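Local coordinates for thioredoxin-like protein (Klebsiella pneumoniae subsp. pneumoniae MGH 78578, PDB 3TY1), which is of uncertain function but probably binds carbohydrate, perhaps as an aldose 1-epimerase, and has the supersandwich fold of galactose mutarotase relatives, at residues Gly17-Asn22 against Val147-Ala152; Phe33-Lys38 against Tyr157-Arg162; Leu51-Lys56 against Thr179-Val184. All coordinates share one frame; numbering follows the deposited sequence.

The three interactions step across one beta sandwich, each joining a strand of the smaller to one of the larger of two facing antiparallel sheets. Strands 19-22, 33-39 and 49-55 are neighbours in the first; 146-152, 159-169 and 173-183 in the second. All three contacts are buried and rest on side-chain packing between the sheets. Interaction 1, at an edge strand of the smaller sheet within the chain, relies on tryptophan, isoleucine and valine. Interaction 2 adds a CH-pi contact and has the most buried surface. Interaction 3 brings a tyrosine whose hydroxyl is bonded to nearby loops. On the other face of the larger sheet, interactions 2 and 3 carry acid-arginine pairs whose arginines share one sulfate.

Interaction 1. Residues Gly17-Asn22 against Val147-Ala152; sequences GNWQIN and VEVEVA
The indole of W19 meets V149 obliquely. The far corner of the six-membered ring does the touching: CH2 of W19 is 4.2 Å from CB of V149, with the methyl CG1 of V149 equally near. The two side chains come from opposite directions, and W19 holds CG anti to its own nitrogen (chi1 169°), which carries the long indole out across the gap between the sheets. The ring of W5 also meets this indole, with the planes inclined at about 60°. Two strand positions on, I21 extends CD1 to within 4.3 Å of CG2 of V151. Tryptophan suits its strand because the long flat indole reaches across the gap to V149 while also meeting W5, and the compact beta-branched valines favour the extended backbone and make an even apolar surface opposite.

The flat amides belong to the other face of strand 19-22. ND2 of N22 donates to OE1 of Q20 at 3.1 Å, with an N-H...O angle of 157°. The acceptor lies in the amide plane of N22, whereas the donor is tilted 20° from the carbonyl plane of Q20. Q20 and N22 alternate with the inward-facing W19 and I21, as in an extended strand with one apolar face.

Strand 19-22 is an edge strand of its sheet within the chain and pairs antiparallel with 33-39, whose I35 packs against W19, V149 and V151. Strand 146-152 lies in the opposing sheet between 2-9 and 159-169, and W5 and L7 of strand 2-9 help to fill the interface.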
loop_
_atom_site.group_PDB
_atom_site.type_symbol
_atom_site.label_atom_id
_atom_site.label_comp_id
_atom_site.label_asym_id
_atom_site.label_seq_id
_atom_site.Cartn_x
_atom_site.Cartn_y
_atom_site.Cartn_z
ATOM N N GLY A 17 -20.298 -3.119 7.157
ATOM C CA GLY A 17 -20.266 -3.280 5.699
ATOM C C GLY A 17 -21.549 -2.727 5.097
ATOM O O GLY A 17 -21.961 -1.613 5.441
ATOM N N ASN A 18 -22.193 -3.502 4.222
ATOM C CA ASN A 18 -23.464 -3.086 3.621
ATOM C C ASN A 18 -24.562 -2.927 4.673
ATOM O O ASN A 18 -24.760 -3.812 5.477
ATOM C CB ASN A 18 -23.910 -4.053 2.535
ATOM C CG ASN A 18 -22.977 -4.057 1.333
ATOM O OD1 ASN A 18 -22.570 -3.019 0.818
ATOM N ND2 ASN A 18 -22.632 -5.243 0.888
ATOM N N TRP A 19 -25.248 -1.788 4.676
ATOM C CA TRP A 19 -26.207 -1.484 5.735
ATOM C C TRP A 19 -27.105 -0.376 5.262
ATOM O O TRP A 19 -26.676 0.499 4.505
ATOM C CB TRP A 19 -25.418 -1.016 6.969
ATOM C CG TRP A 19 -26.237 -0.410 8.079
ATOM C CD1 TRP A 19 -26.804 -1.058 9.143
ATOM C CD2 TRP A 19 -26.570 0.981 8.234
ATOM N NE1 TRP A 19 -27.451 -0.150 9.948
ATOM C CE2 TRP A 19 -27.323 1.102 9.414
ATOM C CE3 TRP A 19 -26.279 2.139 7.497
ATOM C CZ2 TRP A 19 -27.808 2.332 9.868
ATOM C CZ3 TRP A 19 -26.754 3.348 7.943
ATOM C CH2 TRP A 19 -27.516 3.438 9.122
ATOM N N GLN A 20 -28.358 -0.401 5.681
ATOM C CA GLN A 20 -29.240 0.712 5.368
ATOM C C GLN A 20 -30.323 0.857 6.397
ATOM O O GLN A 20 -30.743 -0.118 7.038
ATOM C CB GLN A 20 -29.905 0.569 3.990
ATOM C CG GLN A 20 -30.927 -0.553 3.882
ATOM C CD GLN A 20 -32.356 -0.206 4.437
ATOM O OE1 GLN A 20 -32.864 0.909 4.229
ATOM N NE2 GLN A 20 -33.005 -1.189 5.108
ATOM N N ILE A 21 -30.795 2.082 6.513
ATOM C CA ILE A 21 -32.050 2.352 7.218
ATOM C C ILE A 21 -32.863 3.304 6.376
ATOM O O ILE A 21 -32.322 4.042 5.559
ATOM C CB ILE A 21 -31.845 2.910 8.608
ATOM C CG1 ILE A 21 -31.040 4.211 8.551
ATOM C CG2 ILE A 21 -31.203 1.852 9.519
ATOM C CD1 ILE A 21 -30.953 4.929 9.895
ATOM N N ASN A 22 -34.163 3.309 6.589
ATOM C CA ASN A 22 -35.009 4.198 5.839
ATOM C C ASN A 22 -36.157 4.714 6.687
ATOM O O ASN A 22 -36.559 4.090 7.689
ATOM C CB ASN A 22 -35.426 3.552 4.495
ATOM C CG ASN A 22 -36.408 2.422 4.659
ATOM O OD1 ASN A 22 -37.561 2.630 5.049
ATOM N ND2 ASN A 22 -35.954 1.200 4.385
ATOM N N VAL A 147 -17.416 5.083 12.972
ATOM C CA VAL A 147 -18.423 5.707 12.140
ATOM C C VAL A 147 -19.775 5.451 12.801
ATOM O O VAL A 147 -20.113 4.281 13.077
ATOM C CB VAL A 147 -18.408 5.180 10.697
ATOM C CG1 VAL A 147 -19.513 5.810 9.886
ATOM C CG2 VAL A 147 -17.057 5.437 10.005
ATOM N N GLU A 148 -20.516 6.540 13.072
ATOM C CA GLU A 148 -21.864 6.497 13.665
ATOM C C GLU A 148 -22.829 7.342 12.863
ATOM O O GLU A 148 -22.454 8.412 12.363
ATOM C CB GLU A 148 -21.881 7.056 15.089
ATOM C CG GLU A 148 -21.044 6.257 16.059
ATOM C CD GLU A 148 -20.967 6.858 17.484
ATOM O OE1 GLU A 148 -21.253 8.050 17.682
ATOM O OE2 GLU A 148 -20.597 6.108 18.410
ATOM N N VAL A 149 -24.063 6.854 12.775
ATOM C CA VAL A 149 -25.165 7.552 12.142
ATOM C C VAL A 149 -26.227 7.791 13.225
ATOM O O VAL A 149 -26.628 6.863 13.942
ATOM C CB VAL A 149 -25.773 6.716 10.987
ATOM C CG1 VAL A 149 -27.053 7.384 10.465
ATOM C CG2 VAL A 149 -24.743 6.522 9.888
ATOM N N GLU A 150 -26.708 9.018 13.308
ATOM C CA GLU A 150 -27.694 9.402 14.326
ATOM C C GLU A 150 -28.874 10.060 13.620
ATOM O O GLU A 150 -28.683 10.859 12.697
ATOM C CB GLU A 150 -27.047 10.359 15.333
ATOM C CG GLU A 150 -27.976 11.021 16.368
ATOM C CD GLU A 150 -27.297 12.187 17.118
ATOM O OE1 GLU A 150 -26.142 12.021 17.577
ATOM O OE2 GLU A 150 -27.917 13.278 17.213
ATOM N N VAL A 151 -30.077 9.726 14.061
ATOM C CA VAL A 151 -31.307 10.338 13.540
ATOM C C VAL A 151 -32.153 10.739 14.735
ATOM O O VAL A 151 -32.426 9.915 15.611
ATOM C CB VAL A 151 -32.088 9.389 12.617
ATOM C CG1 VAL A 151 -33.374 10.105 12.051
ATOM C CG2 VAL A 151 -31.172 8.920 11.456
ATOM N N ALA A 152 -32.503 12.015 14.803
ATOM C CA ALA A 152 -33.373 12.524 15.865
ATOM C C ALA A 152 -34.705 11.784 15.858
ATOM O O ALA A 152 -35.217 11.401 14.792
ATOM C CB ALA A 152 -33.610 14.027 15.706
#

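Interaction 2. Residues Phe33-Lys38 against Tyr157-Arg162; sequences FSIEQK and YEIRIR. With SO4 (sulfate ion), chain I.
I159 supplies the tight part of this contact with two different methyls. Its CD1 sits over one face of the F33 ring, 4.1 Å from the centroid and 21° off the normal, a CH-pi contact displaced toward the rim. Its CG2 meets CD1 of I35 tip to tip at 3.7 Å. F33 takes a chi1 of 65°, with CG between its nitrogen and carbonyl carbon, and this turns the ring face to I159. Branched isoleucines suit the site because one side chain can serve two neighbours.

Packing is looser toward the turn, where only CB of Y157 approaches the phenylalanine, 4.4 Å from CE2 of F33, and the phenol leads away.

The other face of strand 159-169 is polar and partly exposed. R160 NH2 forms a salt bridge with OE1 of E158 at 3.0 Å, within the guanidinium plane. A sulfate, probably from the crystallisation liquor, lies at the guanidinium edge, its O3 3.3 Å from R160 NH1; the extended arginine chain carries the charge out to it.

Apolar residues facing inward and charged ones outward, on alternate positions, are characteristic of a beta sandwich, here the supersandwich of the galactose mutarotase clan.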
loop_
_atom_site.group_PDB
_atom_site.type_symbol
_atom_site.label_atom_id
_atom_site.label_comp_id
_atom_site.label_asym_id
_atom_site.label_seq_id
_atom_site.Cartn_x
_atom_site.Cartn_y
_atom_site.Cartn_z
ATOM N N PHE A 33 -36.522 9.664 3.410
ATOM C CA PHE A 33 -35.113 9.524 3.202
ATOM C C PHE A 33 -34.637 8.108 3.529
ATOM O O PHE A 33 -35.343 7.300 4.147
ATOM C CB PHE A 33 -34.339 10.543 4.068
ATOM C CG PHE A 33 -34.464 10.322 5.543
ATOM C CD1 PHE A 33 -33.575 9.463 6.211
ATOM C CD2 PHE A 33 -35.428 10.970 6.272
ATOM C CE1 PHE A 33 -33.686 9.260 7.580
ATOM C CE2 PHE A 33 -35.527 10.779 7.668
ATOM C CZ PHE A 33 -34.659 9.921 8.303
ATOM N N SER A 34 -33.431 7.819 3.106
ATOM C CA SER A 34 -32.764 6.582 3.515
ATOM C C SER A 34 -31.302 6.910 3.702
ATOM O O SER A 34 -30.830 7.939 3.203
ATOM C CB SER A 34 -32.947 5.487 2.485
ATOM O OG SER A 34 -32.251 5.805 1.299
ATOM N N ILE A 35 -30.623 6.088 4.499
ATOM C CA ILE A 35 -29.187 6.238 4.742
ATOM C C ILE A 35 -28.610 4.851 4.457
ATOM O O ILE A 35 -29.096 3.851 5.017
ATOM C CB ILE A 35 -28.850 6.702 6.198
ATOM C CG1 ILE A 35 -29.665 7.956 6.548
ATOM C CG2 ILE A 35 -27.351 6.959 6.320
ATOM C CD1 ILE A 35 -29.632 8.369 8.029
ATOM N N GLU A 36 -27.625 4.803 3.570
ATOM C CA GLU A 36 -27.052 3.546 3.116
ATOM C C GLU A 36 -25.541 3.566 3.030
ATOM O O GLU A 36 -24.943 4.499 2.433
ATOM C CB GLU A 36 -27.616 3.175 1.723
ATOM C CG GLU A 36 -27.115 1.809 1.237
ATOM C CD GLU A 36 -27.714 1.343 -0.102
ATOM O OE1 GLU A 36 -28.465 2.100 -0.733
ATOM O OE2 GLU A 36 -27.394 0.198 -0.501
ATOM N N GLN A 37 -24.934 2.503 3.591
ATOM C CA GLN A 37 -23.531 2.236 3.427
ATOM C C GLN A 37 -23.399 1.064 2.428
ATOM O O GLN A 37 -24.105 0.061 2.528
ATOM C CB GLN A 37 -22.831 1.900 4.740
ATOM C CG GLN A 37 -21.336 1.612 4.572
ATOM C CD GLN A 37 -20.565 1.622 5.873
ATOM O OE1 GLN A 37 -20.015 2.654 6.240
ATOM N NE2 GLN A 37 -20.517 0.486 6.579
ATOM N N LYS A 38 -22.498 1.224 1.483
ATOM C CA LYS A 38 -22.246 0.274 0.461
ATOM C C LYS A 38 -20.762 0.031 0.334
ATOM O O LYS A 38 -19.963 0.991 0.234
ATOM C CB LYS A 38 -22.875 0.816 -0.826
ATOM C CG LYS A 38 -22.790 -0.078 -2.045
ATOM C CD LYS A 38 -23.569 0.506 -3.292
ATOM C CE LYS A 38 -25.068 0.699 -3.039
ATOM N NZ LYS A 38 -25.895 0.958 -4.276
ATOM N N TYR A 157 -36.132 15.612 12.416
ATOM C CA TYR A 157 -35.372 14.387 12.055
ATOM C C TYR A 157 -33.972 14.642 11.541
ATOM O O TYR A 157 -33.518 14.041 10.568
ATOM C CB TYR A 157 -36.171 13.505 11.065
ATOM C CG TYR A 157 -37.531 13.106 11.600
ATOM C CD1 TYR A 157 -37.650 12.160 12.615
ATOM C CD2 TYR A 157 -38.700 13.687 11.101
ATOM C CE1 TYR A 157 -38.909 11.778 13.088
ATOM C CE2 TYR A 157 -39.945 13.319 11.570
ATOM C CZ TYR A 157 -40.055 12.379 12.560
ATOM O OH TYR A 157 -41.311 12.023 13.009
ATOM N N GLU A 158 -33.266 15.540 12.232
ATOM C CA GLU A 158 -31.901 15.846 11.895
ATOM C C GLU A 158 -31.036 14.568 11.929
ATOM O O GLU A 158 -31.104 13.803 12.860
ATOM C CB GLU A 158 -31.322 16.873 12.867
ATOM C CG GLU A 158 -29.943 17.370 12.475
ATOM C CD GLU A 158 -29.294 18.304 13.521
ATOM O OE1 GLU A 158 -29.635 18.242 14.695
ATOM O OE2 GLU A 158 -28.381 19.053 13.165
ATOM N N ILE A 159 -30.217 14.413 10.890
ATOM C CA ILE A 159 -29.314 13.309 10.711
ATOM C C ILE A 159 -27.912 13.835 11.003
ATOM O O ILE A 159 -27.559 14.913 10.550
ATOM C CB ILE A 159 -29.367 12.799 9.267
ATOM C CG1 ILE A 159 -30.799 12.318 8.926
ATOM C CG2 ILE A 159 -28.278 11.671 9.009
ATOM C CD1 ILE A 159 -30.994 12.121 7.372
ATOM N N ARG A 160 -27.132 13.069 11.762
ATOM C CA ARG A 160 -25.743 13.378 11.975
ATOM C C ARG A 160 -24.915 12.162 11.639
ATOM O O ARG A 160 -25.254 11.041 12.040
ATOM C CB ARG A 160 -25.477 13.795 13.429
ATOM C CG ARG A 160 -26.310 14.972 13.837
ATOM C CD ARG A 160 -25.908 15.551 15.175
ATOM N NE ARG A 160 -26.775 16.676 15.511
ATOM C CZ ARG A 160 -26.626 17.479 16.567
ATOM N NH1 ARG A 160 -25.644 17.297 17.424
ATOM N NH2 ARG A 160 -27.469 18.495 16.748
ATOM N N ILE A 161 -23.837 12.387 10.919
ATOM C CA ILE A 161 -22.939 11.315 10.532
ATOM C C ILE A 161 -21.564 11.693 11.050
ATOM O O ILE A 161 -20.973 12.695 10.608
ATOM C CB ILE A 161 -22.956 11.088 9.040
ATOM C CG1 ILE A 161 -24.338 10.612 8.598
ATOM C CG2 ILE A 161 -21.864 10.028 8.662
ATOM C CD1 ILE A 161 -24.440 10.354 7.123
ATOM N N ARG A 162 -21.059 10.884 11.973
ATOM C CA ARG A 162 -19.751 11.123 12.600
ATOM C C ARG A 162 -18.747 10.077 12.156
ATOM O O ARG A 162 -19.096 8.917 11.995
ATOM C CB ARG A 162 -19.839 11.062 14.142
ATOM C CG ARG A 162 -20.577 12.194 14.770
ATOM C CD ARG A 162 -20.596 12.111 16.303
ATOM N NE ARG A 162 -21.498 11.079 16.761
ATOM C CZ ARG A 162 -22.818 11.208 16.877
ATOM N NH1 ARG A 162 -23.445 12.354 16.589
ATOM N NH2 ARG A 162 -23.525 10.164 17.290
HETATM S S SO4 I . -25.823 20.452 19.593
HETATM O O1 SO4 I . -26.595 21.185 18.589
HETATM O O2 SO4 I . -25.749 21.262 20.801
HETATM O O3 SO4 I . -26.511 19.216 19.928
HETATM O O4 SO4 I . -24.447 20.248 19.170
#

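Interaction 3. Residues Leu51-Lys56 against Thr179-Val184; sequences LTIHSK and TELRYV. With SO4 (sulfate ion), chain I.
I53 crosses the base of the Y183 side chain obliquely, its CD1 lying 4.2 Å from CB of Y183 and equally far from CD2 of L181. One methyl thus bridges two residues that point the same way from strand 179-183. Y183 has CG anti to its nitrogen (chi1 177°), which sends the phenol on toward the end of strand 49-55. In the conformer given for S55, one of two, its OG lies at the edge of the Y183 ring, near the ring plane, 3.6 Å from CE2 of Y183, and bonds to the carbonyl of L59. Y183 OH bonds to the carbonyl of S187 and the amide of L59. Tyrosine suits this place, giving the core a broad apolar ring while its hydroxyl reaches the loops.

On the far side of the strand, R182 holds OE1 of E180 side-on with two nitrogens, NE at 2.7 Å and NH2 at 2.9 Å. The guanidinium also makes weak bonds to a sulfate, the nearest pair being NH2 of R182 and O4 at 3.3 Å; the anion would probably help to offset the adjacent charges of R160 and R182.

The axes of the short segments 51-55 and 179-183, in opposing sheets, run nearly parallel, at 8°, with a closest approach of 10.7 Å. Strand 49-55 lies between 33-39 and 60-64, strand 173-183 between 159-169 and 189-198, and I159 and I161 join I53 in the interface.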
loop_
_atom_site.group_PDB
_atom_site.type_symbol
_atom_site.label_atom_id
_atom_site.label_comp_id
_atom_site.label_asym_id
_atom_site.label_seq_id
_atom_site.Cartn_x
_atom_site.Cartn_y
_atom_site.Cartn_z
ATOM N N LEU A 51 -21.079 6.128 1.950
ATOM C CA LEU A 51 -22.201 6.262 2.864
ATOM C C LEU A 51 -23.010 7.434 2.335
ATOM O O LEU A 51 -22.470 8.542 2.167
ATOM C CB LEU A 51 -21.700 6.464 4.291
ATOM C CG LEU A 51 -22.681 6.753 5.416
ATOM C CD1 LEU A 51 -23.692 5.658 5.560
ATOM C CD2 LEU A 51 -21.849 6.933 6.769
ATOM N N THR A 52 -24.284 7.187 2.061
ATOM C CA THR A 52 -25.132 8.139 1.396
ATOM C C THR A 52 -26.427 8.415 2.147
ATOM O O THR A 52 -27.136 7.481 2.544
ATOM C CB THR A 52 -25.519 7.594 -0.003
ATOM O OG1 THR A 52 -24.322 7.217 -0.733
ATOM C CG2 THR A 52 -26.308 8.671 -0.770
ATOM N N ILE A 53 -26.764 9.687 2.298
ATOM C CA ILE A 53 -28.097 10.093 2.703
ATOM C C ILE A 53 -28.889 10.349 1.409
ATOM O O ILE A 53 -28.553 11.261 0.657
ATOM C CB ILE A 53 -28.109 11.394 3.504
ATOM C CG1 ILE A 53 -27.307 11.218 4.806
ATOM C CG2 ILE A 53 -29.622 11.819 3.734
ATOM C CD1 ILE A 53 -27.030 12.570 5.584
ATOM N N HIS A 54 -29.903 9.528 1.142
ATOM C CA HIS A 54 -30.748 9.710 -0.041
ATOM C C HIS A 54 -32.004 10.454 0.388
ATOM O O HIS A 54 -32.708 10.001 1.279
ATOM C CB HIS A 54 -31.207 8.384 -0.632
ATOM C CG HIS A 54 -30.106 7.501 -1.138
ATOM N ND1 HIS A 54 -29.643 7.555 -2.444
ATOM C CD2 HIS A 54 -29.409 6.499 -0.530
ATOM C CE1 HIS A 54 -28.706 6.633 -2.612
ATOM N NE2 HIS A 54 -28.543 5.975 -1.471
ATOM N N SER A 55 -32.304 11.571 -0.251
ATOM C CA SER A 55 -33.506 12.339 0.037
ATOM C C SER A 55 -34.489 12.260 -1.127
ATOM O O SER A 55 -34.071 12.241 -2.299
ATOM C CB SER A 55 -33.117 13.773 0.267
ATOM O OG SER A 55 -32.449 13.912 1.504
ATOM N N LYS A 56 -35.783 12.246 -0.825
ATOM C CA LYS A 56 -36.756 12.318 -1.905
ATOM C C LYS A 56 -36.759 13.752 -2.490
ATOM O O LYS A 56 -36.573 13.899 -3.697
ATOM C CB LYS A 56 -38.159 11.889 -1.458
ATOM C CG LYS A 56 -39.149 11.746 -2.643
ATOM C CD LYS A 56 -40.398 10.917 -2.294
ATOM C CE LYS A 56 -41.210 11.548 -1.164
ATOM N NZ LYS A 56 -42.476 10.824 -0.874
ATOM N N THR A 179 -14.936 13.943 12.799
ATOM C CA THR A 179 -15.674 14.673 11.771
ATOM C C THR A 179 -17.172 14.513 12.015
ATOM O O THR A 179 -17.613 13.473 12.544
ATOM C CB THR A 179 -15.358 14.214 10.340
ATOM O OG1 THR A 179 -15.876 12.905 10.144
ATOM C CG2 THR A 179 -13.848 14.247 9.999
ATOM N N GLU A 180 -17.960 15.533 11.658
ATOM C CA GLU A 180 -19.423 15.421 11.778
ATOM C C GLU A 180 -20.114 16.254 10.719
ATOM O O GLU A 180 -19.815 17.449 10.562
ATOM C CB GLU A 180 -19.943 15.824 13.176
ATOM C CG GLU A 180 -21.437 15.512 13.359
ATOM C CD GLU A 180 -21.974 15.808 14.779
ATOM O OE1 GLU A 180 -22.156 16.986 15.148
ATOM O OE2 GLU A 180 -22.247 14.838 15.499
ATOM N N LEU A 181 -20.993 15.602 9.976
ATOM C CA LEU A 181 -21.895 16.252 9.030
ATOM C C LEU A 181 -23.318 16.184 9.587
ATOM O O LEU A 181 -23.735 15.140 10.098
ATOM C CB LEU A 181 -21.748 15.637 7.657
ATOM C CG LEU A 181 -22.684 16.126 6.553
ATOM C CD1 LEU A 181 -21.994 15.986 5.176
ATOM C CD2 LEU A 181 -24.032 15.371 6.603
ATOM N N ARG A 182 -24.041 17.303 9.510
ATOM C CA ARG A 182 -25.417 17.396 9.998
ATOM C C ARG A 182 -26.313 17.836 8.850
ATOM O O ARG A 182 -25.989 18.770 8.104
ATOM C CB ARG A 182 -25.524 18.396 11.124
ATOM C CG ARG A 182 -24.577 18.151 12.241
ATOM C CD ARG A 182 -24.919 19.070 13.433
ATOM N NE ARG A 182 -23.888 18.957 14.457
ATOM C CZ ARG A 182 -23.838 19.681 15.565
ATOM N NH1 ARG A 182 -24.756 20.612 15.810
ATOM N NH2 ARG A 182 -22.840 19.486 16.417
ATOM N N TYR A 183 -27.433 17.148 8.690
ATOM C CA TYR A 183 -28.359 17.457 7.607
ATOM C C TYR A 183 -29.792 17.276 8.073
ATOM O O TYR A 183 -30.123 16.234 8.617
ATOM C CB TYR A 183 -28.062 16.560 6.387
ATOM C CG TYR A 183 -29.061 16.816 5.284
ATOM C CD1 TYR A 183 -29.101 18.059 4.648
ATOM C CD2 TYR A 183 -29.943 15.850 4.872
ATOM C CE1 TYR A 183 -30.041 18.350 3.662
ATOM C CE2 TYR A 183 -30.902 16.133 3.882
ATOM C CZ TYR A 183 -30.946 17.393 3.283
ATOM O OH TYR A 183 -31.907 17.643 2.305
ATOM N N VAL A 184 -30.628 18.304 7.874
ATOM C CA VAL A 184 -32.042 18.231 8.154
ATOM C C VAL A 184 -32.746 17.802 6.841
ATOM O O VAL A 184 -32.653 18.477 5.812
ATOM C CB VAL A 184 -32.630 19.561 8.666
ATOM C CG1 VAL A 184 -34.152 19.426 8.861
ATOM C CG2 VAL A 184 -31.967 19.976 9.947
HETATM S S SO4 I . -25.823 20.452 19.593
HETATM O O1 SO4 I . -26.595 21.185 18.589
HETATM O O2 SO4 I . -25.749 21.262 20.801
HETATM O O3 SO4 I . -26.511 19.216 19.928
HETATM O O4 SO4 I . -24.447 20.248 19.170
#